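Local structure of indole-3-acetic acid-amido synthetase GH3.15 (Arabidopsis thaliana, 6E1Q) at residues F58-Y67 with V394-R405. The protein uses ATP to conjugate the auxin precursor indole-3-butyric acid to glutamine, and possibly to cysteine, as an acyl acid-amido synthetase. Residues are numbered along the deposited sequence; the frame is centred on the assembly and turned at random.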
loop_
_atom_site.group_PDB
_atom_site.type_symbol
_atom_site.label_atom_id
_atom_site.label_comp_id
_atom_site.label_asym_id
_atom_site.label_seq_id
_atom_site.Cartn_x
_atom_site.Cartn_y
_atom_site.Cartn_z
ATOM N N PHE A 58 -26.132 -16.136 -12.759
ATOM C CA PHE A 58 -25.167 -15.108 -12.391
ATOM C C PHE A 58 -24.042 -15.039 -13.415
ATOM O O PHE A 58 -23.763 -13.974 -13.976
ATOM C CB PHE A 58 -24.646 -15.408 -10.980
ATOM C CG PHE A 58 -23.519 -14.515 -10.519
ATOM C CD1 PHE A 58 -23.781 -13.315 -9.882
ATOM C CD2 PHE A 58 -22.200 -14.922 -10.653
ATOM C CE1 PHE A 58 -22.752 -12.515 -9.434
ATOM C CE2 PHE A 58 -21.166 -14.121 -10.205
ATOM C CZ PHE A 58 -21.442 -12.930 -9.575
ATOM N N LYS A 59 -23.424 -16.189 -13.718
ATOM C CA LYS A 59 -22.272 -16.210 -14.614
ATOM C C LYS A 59 -22.653 -15.812 -16.029
ATOM O O LYS A 59 -21.862 -15.163 -16.720
ATOM C CB LYS A 59 -21.619 -17.597 -14.605
ATOM C CG LYS A 59 -21.058 -18.033 -13.242
ATOM C CD LYS A 59 -19.536 -18.224 -13.291
ATOM C CE LYS A 59 -18.972 -18.769 -11.979
ATOM N NZ LYS A 59 -17.493 -18.511 -11.827
ATOM N N LYS A 60 -23.866 -16.165 -16.463
ATOM C CA LYS A 60 -24.324 -15.865 -17.812
ATOM C C LYS A 60 -24.741 -14.403 -17.976
ATOM O O LYS A 60 -24.410 -13.778 -18.988
ATOM C CB LYS A 60 -25.488 -16.788 -18.176
ATOM C CG LYS A 60 -25.777 -16.885 -19.668
ATOM C CD LYS A 60 -27.236 -16.579 -20.000
ATOM C CE LYS A 60 -28.206 -17.327 -19.091
ATOM N NZ LYS A 60 -29.582 -16.740 -19.133
ATOM N N ASN A 61 -25.460 -13.833 -17.004
ATOM C CA ASN A 61 -26.163 -12.573 -17.241
ATOM C C ASN A 61 -25.521 -11.346 -16.605
ATOM O O ASN A 61 -25.830 -10.228 -17.026
ATOM C CB ASN A 61 -27.608 -12.658 -16.736
ATOM C CG ASN A 61 -28.444 -13.613 -17.545
ATOM O OD1 ASN A 61 -28.119 -13.917 -18.694
ATOM N ND2 ASN A 61 -29.534 -14.091 -16.955
ATOM N N VAL A 62 -24.680 -11.507 -15.599
ATOM C CA VAL A 62 -24.066 -10.358 -14.912
ATOM C C VAL A 62 -22.729 -10.094 -15.572
ATOM O O VAL A 62 -21.877 -10.986 -15.625
ATOM C CB VAL A 62 -23.912 -10.631 -13.410
ATOM C CG1 VAL A 62 -23.128 -9.501 -12.743
ATOM C CG2 VAL A 62 -25.295 -10.816 -12.765
ATOM N N PRO A 63 -22.492 -8.887 -16.094
ATOM C CA PRO A 63 -21.239 -8.621 -16.798
ATOM C C PRO A 63 -20.077 -8.378 -15.848
ATOM O O PRO A 63 -20.236 -7.927 -14.707
ATOM C CB PRO A 63 -21.564 -7.356 -17.602
ATOM C CG PRO A 63 -22.515 -6.623 -16.705
ATOM C CD PRO A 63 -23.362 -7.696 -16.054
ATOM N N VAL A 64 -18.884 -8.680 -16.345
ATOM C CA VAL A 64 -17.657 -8.340 -15.634
ATOM C C VAL A 64 -17.339 -6.882 -15.934
ATOM O O VAL A 64 -17.204 -6.498 -17.099
ATOM C CB VAL A 64 -16.502 -9.266 -16.046
ATOM C CG1 VAL A 64 -15.256 -8.959 -15.224
ATOM C CG2 VAL A 64 -16.910 -10.720 -15.866
ATOM N N VAL A 65 -17.213 -6.069 -14.885
ATOM C CA VAL A 65 -17.166 -4.626 -15.045
ATOM C C VAL A 65 -15.918 -4.066 -14.383
ATOM O O VAL A 65 -15.274 -4.720 -13.560
ATOM C CB VAL A 65 -18.420 -3.953 -14.460
ATOM C CG1 VAL A 65 -19.642 -4.410 -15.213
ATOM C CG2 VAL A 65 -18.542 -4.273 -12.969
ATOM N N THR A 66 -15.585 -2.834 -14.769
ATOM C CA THR A 66 -14.585 -2.008 -14.109
ATOM C C THR A 66 -15.283 -0.865 -13.384
ATOM O O THR A 66 -16.483 -0.640 -13.556
ATOM C CB THR A 66 -13.585 -1.419 -15.103
ATOM O OG1 THR A 66 -14.293 -0.618 -16.059
ATOM C CG2 THR A 66 -12.796 -2.518 -15.813
ATOM N N TYR A 67 -14.503 -0.122 -12.589
ATOM C CA TYR A 67 -15.026 1.077 -11.943
ATOM C C TYR A 67 -15.660 2.015 -12.959
ATOM O O TYR A 67 -16.724 2.596 -12.700
ATOM C CB TYR A 67 -13.921 1.806 -11.186
ATOM C CG TYR A 67 -14.464 2.967 -10.385
ATOM C CD1 TYR A 67 -15.033 2.761 -9.142
ATOM C CD2 TYR A 67 -14.456 4.268 -10.899
ATOM C CE1 TYR A 67 -15.544 3.818 -8.403
ATOM C CE2 TYR A 67 -14.967 5.334 -10.166
ATOM C CZ TYR A 67 -15.508 5.093 -8.913
ATOM O OH TYR A 67 -16.017 6.113 -8.157
ATOM N N VAL A 394 -11.851 -10.754 -9.489
ATOM C CA VAL A 394 -13.143 -10.248 -9.918
ATOM C C VAL A 394 -14.081 -10.502 -8.744
ATOM O O VAL A 394 -14.424 -11.662 -8.460
ATOM C CB VAL A 394 -13.626 -10.953 -11.199
ATOM C CG1 VAL A 394 -15.003 -10.490 -11.590
ATOM C CG2 VAL A 394 -12.638 -10.710 -12.348
ATOM N N VAL A 395 -14.455 -9.442 -8.026
ATOM C CA VAL A 395 -15.076 -9.587 -6.716
ATOM C C VAL A 395 -16.542 -9.194 -6.780
ATOM O O VAL A 395 -16.934 -8.247 -7.472
ATOM C CB VAL A 395 -14.338 -8.782 -5.625
ATOM C CG1 VAL A 395 -12.855 -9.168 -5.585
ATOM C CG2 VAL A 395 -14.525 -7.249 -5.831
ATOM N N THR A 396 -17.353 -9.876 -6.012
ATOM C CA THR A 396 -18.746 -9.610 -5.859
ATOM C C THR A 396 -18.888 -9.478 -4.366
ATOM O O THR A 396 -18.563 -10.364 -3.635
ATOM C CB THR A 396 -19.593 -10.722 -6.395
ATOM O OG1 THR A 396 -19.533 -10.679 -7.791
ATOM C CG2 THR A 396 -20.966 -10.532 -6.016
ATOM N N THR A 397 -19.403 -8.355 -3.936
ATOM C CA THR A 397 -19.453 -7.982 -2.547
ATOM C C THR A 397 -20.771 -7.671 -1.915
ATOM O O THR A 397 -21.761 -7.701 -2.526
ATOM C CB THR A 397 -18.571 -6.736 -2.306
ATOM O OG1 THR A 397 -19.258 -5.582 -2.709
ATOM C CG2 THR A 397 -17.354 -6.777 -3.103
ATOM N N PHE A 398 -20.690 -7.378 -0.642
ATOM C CA PHE A 398 -21.802 -7.013 0.176
ATOM C C PHE A 398 -22.060 -5.516 0.226
ATOM O O PHE A 398 -22.919 -5.106 0.915
ATOM C CB PHE A 398 -21.613 -7.511 1.588
ATOM C CG PHE A 398 -21.750 -8.994 1.756
ATOM C CD1 PHE A 398 -22.969 -9.580 1.802
ATOM C CD2 PHE A 398 -20.654 -9.784 1.888
ATOM C CE1 PHE A 398 -23.102 -10.910 1.976
ATOM C CE2 PHE A 398 -20.786 -11.137 2.045
ATOM C CZ PHE A 398 -22.011 -11.694 2.081
ATOM N N SER A 399 -21.288 -4.712 -0.470
ATOM C CA SER A 399 -21.488 -3.266 -0.560
ATOM C C SER A 399 -21.741 -2.816 -2.000
ATOM O O SER A 399 -21.281 -1.750 -2.408
ATOM C CB SER A 399 -20.287 -2.523 0.033
ATOM O OG SER A 399 -20.292 -2.630 1.454
ATOM N N GLY A 400 -22.438 -3.636 -2.793
ATOM C CA GLY A 400 -22.951 -3.186 -4.074
ATOM C C GLY A 400 -22.029 -3.305 -5.270
ATOM O O GLY A 400 -22.280 -2.647 -6.284
ATOM N N LEU A 401 -20.984 -4.127 -5.208
ATOM C CA LEU A 401 -20.178 -4.447 -6.384
ATOM C C LEU A 401 -20.417 -5.895 -6.806
ATOM O O LEU A 401 -20.487 -6.800 -5.962
ATOM C CB LEU A 401 -18.694 -4.219 -6.109
ATOM C CG LEU A 401 -18.371 -2.784 -5.673
ATOM C CD1 LEU A 401 -16.899 -2.659 -5.357
ATOM C CD2 LEU A 401 -18.780 -1.787 -6.756
ATOM N N TYR A 402 -20.530 -6.112 -8.118
ATOM C CA TYR A 402 -20.860 -7.413 -8.679
ATOM C C TYR A 402 -19.894 -7.693 -9.817
ATOM O O TYR A 402 -19.852 -6.934 -10.790
ATOM C CB TYR A 402 -22.314 -7.432 -9.158
ATOM C CG TYR A 402 -23.263 -7.033 -8.059
ATOM C CD1 TYR A 402 -23.723 -7.975 -7.145
ATOM C CD2 TYR A 402 -23.674 -5.710 -7.910
ATOM C CE1 TYR A 402 -24.584 -7.619 -6.129
ATOM C CE2 TYR A 402 -24.545 -5.338 -6.894
ATOM C CZ TYR A 402 -24.991 -6.304 -6.006
ATOM O OH TYR A 402 -25.840 -5.976 -4.983
ATOM N N ARG A 403 -19.099 -8.754 -9.673
ATOM C CA ARG A 403 -18.119 -9.176 -10.681
ATOM C C ARG A 403 -17.263 -8.002 -11.135
ATOM O O ARG A 403 -17.189 -7.656 -12.317
ATOM C CB ARG A 403 -18.794 -9.841 -11.880
ATOM C CG ARG A 403 -19.854 -10.843 -11.480
ATOM C CD ARG A 403 -20.284 -11.687 -12.654
ATOM N NE ARG A 403 -19.322 -12.746 -12.939
ATOM C CZ ARG A 403 -19.289 -13.434 -14.076
ATOM N NH1 ARG A 403 -20.161 -13.165 -15.043
ATOM N NH2 ARG A 403 -18.386 -14.386 -14.244
ATOM N N TYR A 404 -16.600 -7.402 -10.157
ATOM C CA TYR A 404 -15.930 -6.131 -10.332
ATOM C C TYR A 404 -14.428 -6.374 -10.391
ATOM O O TYR A 404 -13.867 -7.077 -9.542
ATOM C CB TYR A 404 -16.311 -5.191 -9.183
ATOM C CG TYR A 404 -15.500 -3.921 -9.052
ATOM C CD1 TYR A 404 -14.266 -3.923 -8.391
ATOM C CD2 TYR A 404 -15.988 -2.703 -9.536
ATOM C CE1 TYR A 404 -13.527 -2.750 -8.235
ATOM C CE2 TYR A 404 -15.248 -1.525 -9.393
ATOM C CZ TYR A 404 -14.025 -1.554 -8.738
ATOM O OH TYR A 404 -13.284 -0.397 -8.573
ATOM N N ARG A 405 -13.791 -5.800 -11.391
ATOM C CA ARG A 405 -12.376 -6.020 -11.620
ATOM C C ARG A 405 -11.564 -5.116 -10.708
ATOM O O ARG A 405 -11.719 -3.892 -10.727
ATOM C CB ARG A 405 -12.039 -5.777 -13.087
ATOM C CG ARG A 405 -12.488 -6.928 -13.975
ATOM C CD ARG A 405 -12.381 -6.543 -15.440
ATOM N NE ARG A 405 -10.987 -6.395 -15.832
ATOM C CZ ARG A 405 -10.595 -5.893 -16.996
ATOM N NH1 ARG A 405 -11.502 -5.497 -17.882
ATOM N NH2 ARG A 405 -9.301 -5.792 -17.271
HETATM O O HOH W 1 -21.641 -6.509 -12.873
HETATM O O HOH W 2 -11.925 -1.337 -11.724
#
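Arg403 reaches past the end of helix 55-61, where NH1 donates to Val62 O (2.8 Å), near the guanidinium plane. A weak bond runs from NH1 to Lys59 O (3.1 Å), so NH1 spans the last helical turn and the loop carbonyl after it. The chain bends at chi3 (79°), which turns the guanidinium toward them. Val64 CG2 sits 4.0 Å from CZ of Arg403, over the centre of one guanidinium face. Phe58 CZ and CE2 pack against Arg403 CG and CD, the ring 47° from the guanidinium plane. Glu358 forms salt bridges with Arg403 NH2 and Lys59 NZ, which also pairs with Asp381. With an alanine at Arg403, Val62 O would probably lose its charged donor, Glu358 a salt-bridge mate, and a gap would open beside Phe58 and Val64. Thr396 OG1 accepts from Arg403 N (2.7 Å) and meets the Phe58 ring edge. The backbones form a single bridge: Val65 N donates to Arg403 O (3.0 Å), and Arg405 N to Val65 O. Tyr404 OH bonds to Glu330, an ATP-binding residue. The contact ties the N-terminal domain to central-domain strands 390-396 and 404-416. Helix 24-38 covers Phe58, helix 43-49 Val62 and Val65, and helix 67-78 Val65 and Tyr404.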